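Local coordinates for protein 3-hydroxyadipyl-CoA dehydrogenase (Escherichia coli, PDB 3MOG) that catalyses the NAD-dependent oxidation of 3-hydroxyadipyl-CoA to 3-oxoadipyl-CoA in the degradation of phenylacetate, at residues S200-A205 / M228-L233; A205-V210 / P261-Q266; V153-G158 / E167-L172; L87-A92 / A139-F144; A404-V409 / L463-L468. All coordinates share one frame; numbering follows the deposited sequence.

Contact 1: residues S200-A205 / M228-L233; sequences SEAWRA and MGPLEL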
# COMPACT_ATOMS: atom_id res chain seq x y z
N SER C 200 -6.13 -3.50 16.63
CA SER C 200 -4.92 -2.91 16.05
C SER C 200 -4.41 -1.66 16.76
O SER C 200 -3.20 -1.38 16.74
CB SER C 200 -5.11 -2.66 14.55
OG SER C 200 -6.03 -1.62 14.32
N GLU C 201 -5.30 -0.92 17.42
CA GLU C 201 -4.80 0.18 18.27
C GLU C 201 -3.96 -0.32 19.47
O GLU C 201 -2.91 0.26 19.78
CB GLU C 201 -5.90 1.17 18.67
CG GLU C 201 -6.33 2.10 17.51
CD GLU C 201 -5.18 2.91 16.92
OE1 GLU C 201 -5.13 3.07 15.68
OE2 GLU C 201 -4.32 3.40 17.68
N ALA C 202 -4.39 -1.42 20.07
CA ALA C 202 -3.65 -2.09 21.15
C ALA C 202 -2.26 -2.62 20.73
O ALA C 202 -1.28 -2.39 21.44
CB ALA C 202 -4.45 -3.21 21.67
N TRP C 203 -2.17 -3.33 19.61
CA TRP C 203 -0.86 -3.75 19.08
C TRP C 203 0.11 -2.59 18.84
O TRP C 203 1.31 -2.70 19.14
CB TRP C 203 -1.03 -4.56 17.80
CG TRP C 203 -1.76 -5.86 18.00
CD1 TRP C 203 -2.94 -6.23 17.42
CD2 TRP C 203 -1.36 -6.96 18.83
NE1 TRP C 203 -3.30 -7.50 17.83
CE2 TRP C 203 -2.35 -7.96 18.70
CE3 TRP C 203 -0.25 -7.20 19.66
CZ2 TRP C 203 -2.28 -9.18 19.39
CZ3 TRP C 203 -0.18 -8.42 20.34
CH2 TRP C 203 -1.19 -9.40 20.19
N ARG C 204 -0.41 -1.46 18.34
CA ARG C 204 0.42 -0.28 18.13
C ARG C 204 0.92 0.31 19.45
O ARG C 204 2.09 0.68 19.56
CB ARG C 204 -0.32 0.78 17.34
CG ARG C 204 -0.13 0.61 15.85
CD ARG C 204 -0.82 1.72 15.14
NE ARG C 204 -0.07 2.97 15.18
CZ ARG C 204 0.32 3.62 14.09
NH1 ARG C 204 0.04 3.12 12.89
NH2 ARG C 204 0.99 4.76 14.20
N ALA C 205 0.03 0.36 20.44
CA ALA C 205 0.37 0.82 21.78
C ALA C 205 1.43 -0.11 22.38
O ALA C 205 2.45 0.36 22.87
CB ALA C 205 -0.89 0.88 22.66
N MET C 228 -14.24 -7.22 27.51
CA MET C 228 -12.87 -7.73 27.64
C MET C 228 -11.88 -6.83 26.89
O MET C 228 -12.19 -6.32 25.82
CB MET C 228 -12.79 -9.16 27.12
CG MET C 228 -11.39 -9.79 27.23
SD MET C 228 -11.45 -11.56 27.49
CE MET C 228 -12.30 -11.59 29.08
N GLY C 229 -10.71 -6.62 27.48
CA GLY C 229 -9.64 -5.87 26.85
C GLY C 229 -9.18 -6.54 25.57
O GLY C 229 -9.24 -7.76 25.45
N PRO C 230 -8.73 -5.74 24.59
CA PRO C 230 -8.42 -6.29 23.27
C PRO C 230 -7.32 -7.36 23.27
O PRO C 230 -7.43 -8.33 22.54
CB PRO C 230 -7.96 -5.07 22.48
CG PRO C 230 -7.43 -4.13 23.49
CD PRO C 230 -8.36 -4.31 24.68
N LEU C 231 -6.31 -7.23 24.13
CA LEU C 231 -5.16 -8.15 24.06
C LEU C 231 -5.50 -9.49 24.70
O LEU C 231 -5.28 -10.55 24.11
CB LEU C 231 -3.91 -7.49 24.65
CG LEU C 231 -3.48 -6.20 23.93
CD1 LEU C 231 -2.58 -5.36 24.80
CD2 LEU C 231 -2.77 -6.51 22.61
N GLU C 232 -6.10 -9.46 25.89
CA GLU C 232 -6.67 -10.66 26.49
C GLU C 232 -7.67 -11.38 25.57
O GLU C 232 -7.63 -12.61 25.45
CB GLU C 232 -7.31 -10.33 27.83
CG GLU C 232 -7.78 -11.56 28.59
CD GLU C 232 -8.32 -11.26 29.97
OE1 GLU C 232 -8.11 -10.13 30.46
OE2 GLU C 232 -8.95 -12.16 30.55
N LEU C 233 -8.56 -10.63 24.92
CA LEU C 233 -9.50 -11.19 23.94
C LEU C 233 -8.79 -11.85 22.76
O LEU C 233 -9.23 -12.90 22.30
CB LEU C 233 -10.51 -10.14 23.45
CG LEU C 233 -11.69 -10.58 22.58
CD1 LEU C 233 -12.67 -11.43 23.37
CD2 LEU C 233 -12.41 -9.38 21.98
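L231, whose side chain lies on the indole of W203, has its backbone N-H taken up by the carboxylate of D217: OD1 accepts from L231 N, and OD2 accepts from E232 N. One aspartate of helix 213-223 thus satisfies two N-H groups at the start of helix 230-237, just past the N-cap G229. Beyond this polar end, the meeting with helix 196-207 is apolar. The methyl CD2 of L231 sits 3.8 Å from the centroid of the six-membered ring of W203 and only 7° off its normal, a CH-pi contact over the face. A chi1 of -64° sets the indole beside its own backbone N, and the six-membered ring comes to lie against L231 CD2. The same methyl also touches A202 CB at 3.8 Å, while P230 CG presses on A202 CB at 3.6 Å. Across the opposite face of the indole lies Q265 of helix 263-270. Replacing W203 by an alanine would probably leave L231 CD2 without its aromatic floor and open a gap between helices 230-237 and 263-270. Elsewhere on helix 196-207, E201 forms salt bridges with R392 and R456. Within this helical C-terminal domain, the helix therefore turns uncharged groups to P230 and L231, and this pairing relies on shape and dispersion instead of directed bonds.

Contact 2: residues A205-V210 / P261-Q266; sequences ALEEQV and PSLVQQ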
# COMPACT_ATOMS: atom_id res chain seq x y z
N ALA C 205 0.03 0.36 20.44
CA ALA C 205 0.37 0.82 21.78
C ALA C 205 1.43 -0.11 22.38
O ALA C 205 2.45 0.36 22.87
CB ALA C 205 -0.89 0.88 22.66
N LEU C 206 1.19 -1.41 22.27
CA LEU C 206 2.13 -2.45 22.70
C LEU C 206 3.51 -2.36 22.04
O LEU C 206 4.52 -2.49 22.73
CB LEU C 206 1.53 -3.83 22.46
CG LEU C 206 2.01 -5.00 23.30
CD1 LEU C 206 2.36 -4.58 24.73
CD2 LEU C 206 0.91 -6.03 23.30
N GLU C 207 3.55 -2.11 20.73
CA GLU C 207 4.82 -2.03 19.98
C GLU C 207 5.61 -0.81 20.40
O GLU C 207 6.84 -0.81 20.30
CB GLU C 207 4.56 -2.01 18.46
CG GLU C 207 5.80 -2.25 17.58
CD GLU C 207 5.48 -2.50 16.10
OE1 GLU C 207 4.31 -2.33 15.69
OE2 GLU C 207 6.39 -2.88 15.34
N GLU C 208 4.93 0.24 20.85
CA GLU C 208 5.63 1.44 21.29
C GLU C 208 5.85 1.54 22.82
O GLU C 208 6.35 2.56 23.29
CB GLU C 208 4.98 2.69 20.72
CG GLU C 208 5.40 2.99 19.28
CD GLU C 208 4.69 4.19 18.68
OE1 GLU C 208 4.82 5.30 19.21
OE2 GLU C 208 4.01 4.03 17.64
N GLN C 209 5.51 0.48 23.55
CA GLN C 209 5.68 0.37 25.03
C GLN C 209 5.02 1.53 25.79
O GLN C 209 5.58 2.09 26.75
CB GLN C 209 7.16 0.19 25.42
CG GLN C 209 7.80 -1.13 24.92
CD GLN C 209 9.32 -1.16 25.08
OE1 GLN C 209 10.05 -1.45 24.13
NE2 GLN C 209 9.81 -0.85 26.28
N VAL C 210 3.83 1.90 25.32
CA VAL C 210 3.02 2.95 25.91
C VAL C 210 2.64 2.54 27.31
O VAL C 210 2.68 3.35 28.23
CB VAL C 210 1.74 3.18 25.07
CG1 VAL C 210 0.79 4.16 25.73
CG2 VAL C 210 2.12 3.67 23.70
N PRO C 261 -1.57 -5.32 9.48
CA PRO C 261 -1.24 -6.28 10.55
C PRO C 261 -0.08 -5.79 11.44
O PRO C 261 0.60 -4.83 11.09
CB PRO C 261 -0.88 -7.56 9.79
CG PRO C 261 -1.56 -7.39 8.42
CD PRO C 261 -1.42 -5.92 8.14
N SER C 262 0.11 -6.45 12.58
CA SER C 262 1.19 -6.11 13.52
C SER C 262 2.36 -7.11 13.46
O SER C 262 2.11 -8.32 13.44
CB SER C 262 0.64 -6.11 14.95
OG SER C 262 1.62 -5.71 15.89
N LEU C 263 3.60 -6.63 13.45
CA LEU C 263 4.76 -7.53 13.59
C LEU C 263 4.80 -8.18 14.98
O LEU C 263 5.38 -9.25 15.15
CB LEU C 263 6.10 -6.82 13.34
CG LEU C 263 6.41 -6.24 11.96
CD1 LEU C 263 7.43 -5.15 12.17
CD2 LEU C 263 6.90 -7.28 10.94
N VAL C 264 4.19 -7.52 15.97
CA VAL C 264 4.10 -8.05 17.32
C VAL C 264 3.15 -9.25 17.36
O VAL C 264 3.46 -10.26 18.00
CB VAL C 264 3.65 -6.98 18.35
CG1 VAL C 264 3.66 -7.56 19.78
CG2 VAL C 264 4.55 -5.78 18.27
N GLN C 265 2.03 -9.15 16.65
CA GLN C 265 1.11 -10.28 16.56
C GLN C 265 1.66 -11.41 15.71
O GLN C 265 1.60 -12.57 16.11
CB GLN C 265 -0.28 -9.86 16.06
CG GLN C 265 -1.34 -10.94 16.35
CD GLN C 265 -2.74 -10.56 15.92
OE1 GLN C 265 -2.94 -9.77 15.00
NE2 GLN C 265 -3.74 -11.16 16.58
N GLN C 266 2.20 -11.05 14.54
CA GLN C 266 2.82 -12.02 13.63
C GLN C 266 3.85 -12.86 14.37
O GLN C 266 3.84 -14.07 14.27
CB GLN C 266 3.51 -11.32 12.44
CG GLN C 266 4.01 -12.32 11.39
CD GLN C 266 4.59 -11.71 10.14
OE1 GLN C 266 4.08 -11.94 9.05
NE2 GLN C 266 5.67 -10.94 10.28
O HOH W 1 4.21 -3.82 13.23
O HOH W 2 1.60 -2.90 15.75
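E207 packs its aliphatic stem against V264 and sends its carboxylate into water. The close part is the stem: V264 CG2 rests 3.8 Å from E207 CB and equally near E207 CG, the two side chains lying alongside and running opposite ways. A first torsion of -167° sets E207 CG opposite the backbone N, and the extended chain beyond carries the carboxylate past the valine to the start of helix 263-270. There the fit is looser, with E207 OE2 4.0 Å from L263 CD1 and no direct hydrogen bond between the segments. Two waters span the gap instead. Both donate to E207 OE1; one accepts from L263 N at 2.9 Å, and the other pairs with S262 OG at 2.8 Å. S262 is the N-cap of helix 263-270, its OG accepting from V264 N at 3.1 Å through a bent bond of 136°. The carboxylate therefore faces the amino end of a helix, whose dipole would probably favour its negative charge. Its own helix, 196-207, ends close by in a Schellman motif, with Q209 at positive phi, V210 N bonded to A205 O and Q209 N to L206 O. A second subunit closes in as well: its K407 packs on E207 and E208, while L263 lies against F253 of that same neighbouring chain.

Contact 3: residues V153-G158 / E167-L172; sequences VEVVSG and EQLCEL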
# COMPACT_ATOMS: atom_id res chain seq x y z
N VAL C 153 -27.16 -12.67 13.69
CA VAL C 153 -26.75 -13.24 12.40
C VAL C 153 -26.65 -12.15 11.32
O VAL C 153 -27.48 -11.25 11.27
CB VAL C 153 -27.54 -14.54 11.96
CG1 VAL C 153 -28.82 -14.67 12.65
CG2 VAL C 153 -27.69 -14.66 10.43
N GLU C 154 -25.61 -12.22 10.51
CA GLU C 154 -25.44 -11.33 9.38
C GLU C 154 -26.01 -12.01 8.14
O GLU C 154 -25.57 -13.11 7.78
CB GLU C 154 -23.96 -10.99 9.20
CG GLU C 154 -23.37 -10.18 10.34
CD GLU C 154 -21.88 -9.88 10.15
OE1 GLU C 154 -21.07 -10.83 10.10
OE2 GLU C 154 -21.52 -8.68 10.08
N VAL C 155 -27.01 -11.38 7.54
CA VAL C 155 -27.66 -11.91 6.34
C VAL C 155 -27.00 -11.23 5.14
O VAL C 155 -27.17 -10.04 4.91
CB VAL C 155 -29.18 -11.63 6.32
CG1 VAL C 155 -29.79 -12.11 5.01
CG2 VAL C 155 -29.88 -12.29 7.51
N VAL C 156 -26.22 -11.98 4.39
CA VAL C 156 -25.29 -11.36 3.46
C VAL C 156 -25.72 -11.50 2.01
O VAL C 156 -25.86 -12.62 1.51
CB VAL C 156 -23.88 -11.93 3.62
CG1 VAL C 156 -22.87 -11.05 2.93
CG2 VAL C 156 -23.54 -12.07 5.07
N SER C 157 -25.94 -10.37 1.35
CA SER C 157 -26.27 -10.39 -0.08
C SER C 157 -25.01 -10.42 -0.94
O SER C 157 -24.10 -9.60 -0.80
CB SER C 157 -27.12 -9.19 -0.48
OG SER C 157 -28.37 -9.18 0.19
N GLY C 158 -24.97 -11.40 -1.85
CA GLY C 158 -24.04 -11.34 -2.97
C GLY C 158 -24.66 -10.44 -4.02
O GLY C 158 -25.80 -9.97 -3.87
N GLU C 167 -35.41 -11.07 2.92
CA GLU C 167 -36.57 -10.90 3.79
C GLU C 167 -36.98 -12.22 4.43
O GLU C 167 -37.30 -12.26 5.62
CB GLU C 167 -37.78 -10.36 3.01
CG GLU C 167 -37.65 -8.93 2.51
CD GLU C 167 -37.48 -7.91 3.62
OE1 GLU C 167 -38.14 -8.03 4.68
OE2 GLU C 167 -36.68 -6.98 3.42
N GLN C 168 -36.98 -13.28 3.62
CA GLN C 168 -37.25 -14.64 4.08
C GLN C 168 -36.25 -15.04 5.17
O GLN C 168 -36.65 -15.48 6.26
CB GLN C 168 -37.22 -15.63 2.91
CG GLN C 168 -38.48 -15.67 2.05
CD GLN C 168 -38.40 -16.72 0.95
OE1 GLN C 168 -38.31 -16.39 -0.24
NE2 GLN C 168 -38.40 -18.00 1.34
N LEU C 169 -34.96 -14.85 4.88
CA LEU C 169 -33.91 -15.19 5.85
C LEU C 169 -33.96 -14.38 7.14
O LEU C 169 -33.75 -14.94 8.22
CB LEU C 169 -32.51 -15.11 5.21
CG LEU C 169 -32.32 -16.15 4.10
CD1 LEU C 169 -30.93 -16.02 3.48
CD2 LEU C 169 -32.56 -17.57 4.63
N CYS C 170 -34.26 -13.08 7.03
CA CYS C 170 -34.46 -12.22 8.21
C CYS C 170 -35.63 -12.68 9.06
O CYS C 170 -35.49 -12.85 10.28
CB CYS C 170 -34.64 -10.74 7.82
SG CYS C 170 -33.13 -9.93 7.20
N GLU C 171 -36.78 -12.89 8.42
CA GLU C 171 -37.98 -13.38 9.11
C GLU C 171 -37.74 -14.71 9.81
O GLU C 171 -38.16 -14.91 10.95
CB GLU C 171 -39.17 -13.49 8.16
CG GLU C 171 -40.48 -13.74 8.89
CD GLU C 171 -41.71 -13.61 8.02
OE1 GLU C 171 -41.71 -14.12 6.88
OE2 GLU C 171 -42.70 -12.99 8.49
N LEU C 172 -37.04 -15.61 9.13
CA LEU C 172 -36.76 -16.93 9.68
C LEU C 172 -35.84 -16.88 10.92
O LEU C 172 -36.14 -17.54 11.94
CB LEU C 172 -36.21 -17.85 8.59
CG LEU C 172 -35.79 -19.27 9.01
CD1 LEU C 172 -37.01 -20.15 9.29
CD2 LEU C 172 -34.95 -19.86 7.92
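V155 in strand 153-157 faces C170 on helix 167-172, their CA atoms 7.1 Å apart. That spacing is too wide for main-chain bonding between the two, and each backbone is satisfied within its own kind of structure: V155 pairs with V181 and C183 on the adjacent parallel strand, while in the helix E171 N bonds to E167 O and L172 N to Q168 O. The valine straddles the helix surface with its two methyls. CG1 of V155 meets L169 CB at 4.1 Å, and CG2 of V155 meets C170 SG at 4.0 Å. A first torsion of 176° splits the branches this way, CG1 lying opposite the backbone N and CG2 opposite the carbonyl carbon. The pair belongs to a beta-alpha-beta crossover of the NAD-binding domain, in which strand 152-157 leads through helix 163-175 into the parallel strand 179-184. P180 on that last strand touches both V155 and C170, so all three elements of the unit come together here. L169 extends farther under the sheet, reaching L115 and T117 on strand 115-118 and A139 on strand 138-143. V156 points away from the helix, while E154 OE2 accepts from the backbone N atoms of I190 and V191.

Contact 4: residues L87-A92 / A139-F144; sequences LVIEAA and AGLHFF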
# COMPACT_ATOMS: atom_id res chain seq x y z
N LEU C 87 -34.19 -24.94 2.90
CA LEU C 87 -33.03 -24.12 3.25
C LEU C 87 -31.86 -25.04 3.54
O LEU C 87 -31.97 -26.00 4.30
CB LEU C 87 -33.31 -23.22 4.47
CG LEU C 87 -32.09 -22.50 5.09
CD1 LEU C 87 -31.46 -21.51 4.13
CD2 LEU C 87 -32.40 -21.82 6.40
N VAL C 88 -30.74 -24.73 2.91
CA VAL C 88 -29.48 -25.36 3.22
C VAL C 88 -28.56 -24.31 3.82
O VAL C 88 -28.40 -23.21 3.26
CB VAL C 88 -28.83 -25.96 1.97
CG1 VAL C 88 -27.52 -26.63 2.34
CG2 VAL C 88 -29.74 -26.98 1.31
N ILE C 89 -27.97 -24.65 4.97
CA ILE C 89 -26.96 -23.81 5.59
C ILE C 89 -25.63 -24.58 5.61
O ILE C 89 -25.48 -25.55 6.34
CB ILE C 89 -27.35 -23.39 7.01
CG1 ILE C 89 -28.71 -22.70 7.01
CG2 ILE C 89 -26.29 -22.46 7.63
CD1 ILE C 89 -29.31 -22.53 8.40
N GLU C 90 -24.69 -24.12 4.80
CA GLU C 90 -23.38 -24.76 4.64
C GLU C 90 -22.39 -24.21 5.66
O GLU C 90 -22.22 -23.01 5.76
CB GLU C 90 -22.88 -24.52 3.21
CG GLU C 90 -21.55 -25.15 2.87
CD GLU C 90 -20.35 -24.39 3.41
OE1 GLU C 90 -20.31 -23.14 3.29
OE2 GLU C 90 -19.46 -25.05 3.97
N ALA C 91 -21.72 -25.10 6.38
CA ALA C 91 -20.70 -24.69 7.33
C ALA C 91 -19.56 -25.72 7.39
O ALA C 91 -19.19 -26.18 8.46
CB ALA C 91 -21.33 -24.50 8.70
N ALA C 92 -19.02 -26.10 6.24
CA ALA C 92 -17.92 -27.07 6.19
C ALA C 92 -16.59 -26.37 5.85
O ALA C 92 -16.20 -25.43 6.55
CB ALA C 92 -18.24 -28.21 5.22
N ALA C 139 -27.07 -16.86 -0.64
CA ALA C 139 -26.91 -15.77 0.32
C ALA C 139 -26.02 -16.24 1.46
O ALA C 139 -25.75 -17.42 1.58
CB ALA C 139 -28.27 -15.32 0.86
N GLY C 140 -25.57 -15.31 2.30
CA GLY C 140 -24.81 -15.68 3.49
C GLY C 140 -25.73 -15.64 4.68
O GLY C 140 -26.58 -14.76 4.79
N LEU C 141 -25.58 -16.62 5.56
CA LEU C 141 -26.31 -16.62 6.82
C LEU C 141 -25.26 -16.87 7.89
O LEU C 141 -24.91 -18.00 8.20
CB LEU C 141 -27.41 -17.69 6.80
CG LEU C 141 -28.65 -17.50 7.69
CD1 LEU C 141 -29.40 -16.25 7.30
CD2 LEU C 141 -29.58 -18.71 7.61
N HIS C 142 -24.72 -15.77 8.42
CA HIS C 142 -23.51 -15.83 9.22
C HIS C 142 -23.79 -15.76 10.72
O HIS C 142 -24.08 -14.70 11.24
CB HIS C 142 -22.56 -14.70 8.80
CG HIS C 142 -21.29 -14.65 9.57
ND1 HIS C 142 -20.76 -13.48 10.07
CD2 HIS C 142 -20.43 -15.64 9.94
CE1 HIS C 142 -19.63 -13.74 10.70
NE2 HIS C 142 -19.41 -15.04 10.65
N PHE C 143 -23.67 -16.91 11.39
CA PHE C 143 -23.91 -17.03 12.83
C PHE C 143 -22.60 -16.83 13.59
O PHE C 143 -21.52 -16.86 13.00
CB PHE C 143 -24.43 -18.44 13.17
CG PHE C 143 -25.81 -18.74 12.62
CD1 PHE C 143 -25.98 -19.11 11.29
CD2 PHE C 143 -26.91 -18.70 13.46
CE1 PHE C 143 -27.23 -19.41 10.80
CE2 PHE C 143 -28.18 -19.00 12.97
CZ PHE C 143 -28.35 -19.34 11.64
N PHE C 144 -22.68 -16.69 14.90
CA PHE C 144 -21.49 -16.48 15.72
C PHE C 144 -21.37 -17.57 16.78
O PHE C 144 -22.39 -18.03 17.29
CB PHE C 144 -21.51 -15.06 16.34
CG PHE C 144 -21.31 -13.95 15.32
CD1 PHE C 144 -22.34 -13.55 14.46
CD2 PHE C 144 -20.08 -13.31 15.21
CE1 PHE C 144 -22.15 -12.56 13.51
CE2 PHE C 144 -19.88 -12.31 14.26
CZ PHE C 144 -20.93 -11.92 13.41
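The phenyl ring of F143 is met at CE1 by the methyl CD1 of I89, 4.5 Å away, a light touch. A second flat group, the imidazole of H142, points the other way from the same strand: ND1 is hydrogen-bonded to E154 OE1 on strand 152-157, and NE2 is only weakly bonded to S121 OG. Both rings belong to the Rossmann-type NAD-binding domain, where strands 87-90 and 138-143 run in the same direction with strand 115-118 between them. Because they are not sheet neighbours, no main-chain bond links them. Their short axes approach to 8.1 Å and cross at -60°, a measure of how strongly the sheet twists over just two steps. Side chains on one face close the distance over T117 of the intervening strand, which both L87 and I89 touch. The main meeting is between I89 and L141, whose side chains run obliquely past each other. In I89 a chi1 of -55° sets CG1 beside the backbone N, and a chi2 of 167° extends CD1 so that it meets L141 CD2. Helix 163-175 covers this patch, its L169 resting on both L87 and L141. I89 is also close to, though not in contact with, the glycine-rich turn of G12, G14 and G17, consistent with a dinucleotide-binding GxGxxG motif. At the centre, L141 CD2 takes three of the apolar contacts: I89 CD1 at 3.9 Å, I89 CG1 at 4.1 Å and L87 CD2 at 4.4 Å.

Contact 5: residues A404-V409 / L463-L468; sequences ALQKGV and LRQRAL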
# COMPACT_ATOMS: atom_id res chain seq x y z
N ALA C 404 -18.06 2.29 6.63
CA ALA C 404 -18.91 1.20 6.19
C ALA C 404 -20.29 1.71 5.80
O ALA C 404 -20.86 1.26 4.80
CB ALA C 404 -19.00 0.12 7.28
N LEU C 405 -20.82 2.66 6.58
CA LEU C 405 -22.15 3.26 6.32
C LEU C 405 -22.12 4.05 5.03
O LEU C 405 -23.02 3.93 4.21
CB LEU C 405 -22.61 4.14 7.48
CG LEU C 405 -23.91 4.94 7.33
CD1 LEU C 405 -25.11 4.03 7.04
CD2 LEU C 405 -24.16 5.77 8.60
N GLN C 406 -21.06 4.82 4.84
CA GLN C 406 -20.88 5.63 3.64
C GLN C 406 -20.77 4.79 2.36
O GLN C 406 -21.27 5.18 1.30
CB GLN C 406 -19.66 6.53 3.79
CG GLN C 406 -19.65 7.66 2.78
CD GLN C 406 -18.62 8.71 3.09
OE1 GLN C 406 -17.58 8.43 3.70
NE2 GLN C 406 -18.90 9.95 2.68
N LYS C 407 -20.09 3.65 2.46
CA LYS C 407 -19.93 2.77 1.31
C LYS C 407 -21.11 1.81 1.11
O LYS C 407 -21.05 0.91 0.27
CB LYS C 407 -18.61 1.98 1.40
CG LYS C 407 -17.36 2.81 1.58
CD LYS C 407 -17.15 3.78 0.47
CE LYS C 407 -15.81 4.47 0.62
NZ LYS C 407 -14.70 3.48 0.73
N GLY C 408 -22.16 1.99 1.89
CA GLY C 408 -23.40 1.24 1.72
C GLY C 408 -23.31 -0.22 2.12
O GLY C 408 -24.08 -1.03 1.62
N VAL C 409 -22.38 -0.54 3.02
CA VAL C 409 -22.25 -1.91 3.54
C VAL C 409 -23.52 -2.37 4.26
O VAL C 409 -23.94 -3.51 4.07
CB VAL C 409 -21.02 -2.07 4.47
CG1 VAL C 409 -20.90 -3.49 5.01
CG2 VAL C 409 -19.75 -1.71 3.72
N LEU C 463 -17.61 11.37 8.42
CA LEU C 463 -17.29 12.00 9.68
C LEU C 463 -17.22 13.52 9.53
O LEU C 463 -17.86 14.23 10.31
CB LEU C 463 -16.01 11.45 10.33
CG LEU C 463 -15.52 12.04 11.66
CD1 LEU C 463 -16.54 11.95 12.79
CD2 LEU C 463 -14.23 11.39 12.11
N ARG C 464 -16.49 14.01 8.52
CA ARG C 464 -16.46 15.47 8.26
C ARG C 464 -17.88 16.00 8.03
O ARG C 464 -18.25 17.05 8.57
CB ARG C 464 -15.59 15.87 7.06
CG ARG C 464 -14.14 15.34 7.11
CD ARG C 464 -13.25 16.05 6.09
NE ARG C 464 -11.86 15.62 6.22
CZ ARG C 464 -10.98 16.16 7.06
NH1 ARG C 464 -11.30 17.17 7.86
NH2 ARG C 464 -9.74 15.68 7.09
N GLN C 465 -18.65 15.25 7.25
CA GLN C 465 -20.04 15.56 6.94
C GLN C 465 -20.89 15.65 8.20
O GLN C 465 -21.69 16.58 8.34
CB GLN C 465 -20.60 14.51 5.97
CG GLN C 465 -22.08 14.64 5.58
CD GLN C 465 -22.48 13.65 4.45
OE1 GLN C 465 -23.62 13.17 4.40
NE2 GLN C 465 -21.52 13.34 3.56
N ARG C 466 -20.70 14.72 9.13
CA ARG C 466 -21.48 14.74 10.37
C ARG C 466 -21.02 15.80 11.38
O ARG C 466 -21.84 16.31 12.15
CB ARG C 466 -21.57 13.36 11.01
CG ARG C 466 -22.54 12.46 10.26
CD ARG C 466 -22.99 11.31 11.11
NE ARG C 466 -23.96 10.51 10.39
CZ ARG C 466 -24.50 9.37 10.81
NH1 ARG C 466 -24.17 8.85 11.99
NH2 ARG C 466 -25.38 8.75 10.04
N ALA C 467 -19.73 16.13 11.36
CA ALA C 467 -19.19 17.19 12.20
C ALA C 467 -19.75 18.54 11.76
O ALA C 467 -20.14 19.35 12.60
CB ALA C 467 -17.68 17.21 12.14
N LEU C 468 -19.78 18.76 10.45
CA LEU C 468 -20.39 19.95 9.86
C LEU C 468 -21.87 20.13 10.20
O LEU C 468 -22.29 21.25 10.45
CB LEU C 468 -20.19 20.00 8.35
CG LEU C 468 -18.84 20.56 7.91
CD1 LEU C 468 -18.48 20.15 6.49
CD2 LEU C 468 -18.81 22.08 8.06
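R466 stretches from helix 463-468 to L405, and only its far end touches the other segment. From CB, chi1 of -75° turns the chain beside its own backbone N; CG, CD and NE then run on extended, with the side chain also packing on W438 and L402. At the guanidinium, NH1 forms a salt bridge with E412 OE1; NH2, which is also hydrogen-bonded outside the two segments, lies 3.5 Å from L405 CD2. The leucine meets the arginine at about a right angle, methyl against nitrogen, without a hydrogen bond between them. Beside them Q406 and Q465 come near, NE2 to NE2 at 4.4 Å, but the amide of Q406 is engaged elsewhere, with NE2 on S461 OG and OE1 weakly on L462 N, where helix 461-473 begins. Helix 390-406 stops here in a Schellman motif: G408 takes positive phi, V409 N bonds to A404 O and G408 N to L405 O. This edge of the C-terminal helical domain also meets a third subunit, whose E208 packs on Q406 and K407. In this sparse surface contact, polar bonds to neighbouring residues hold R466 and Q406, while between the segments themselves there is only van der Waals touch.

Along the chain contact 4 comes first, then contact 3, both in the NAD-binding domain and with centres 10 Å apart; they share one sheet, in which strands 138-143 and 152-157 are antiparallel neighbours, probably hydrogen-bonded through G140 N and V156 O. Contacts 1 and 2 follow, interleaved in sequence, centres about 9 Å apart and built on the same helix 196-207 of the first C-terminal helical domain. Contact 5 lies in the second such domain, about 25 Å between centres from contact 1 and 24 Å from contact 3. Contacts 2 and 5 both border other subunits, K407 and E208 meeting between chains, so trimer assembly brings together the ends of helices 196-207 and 390-406.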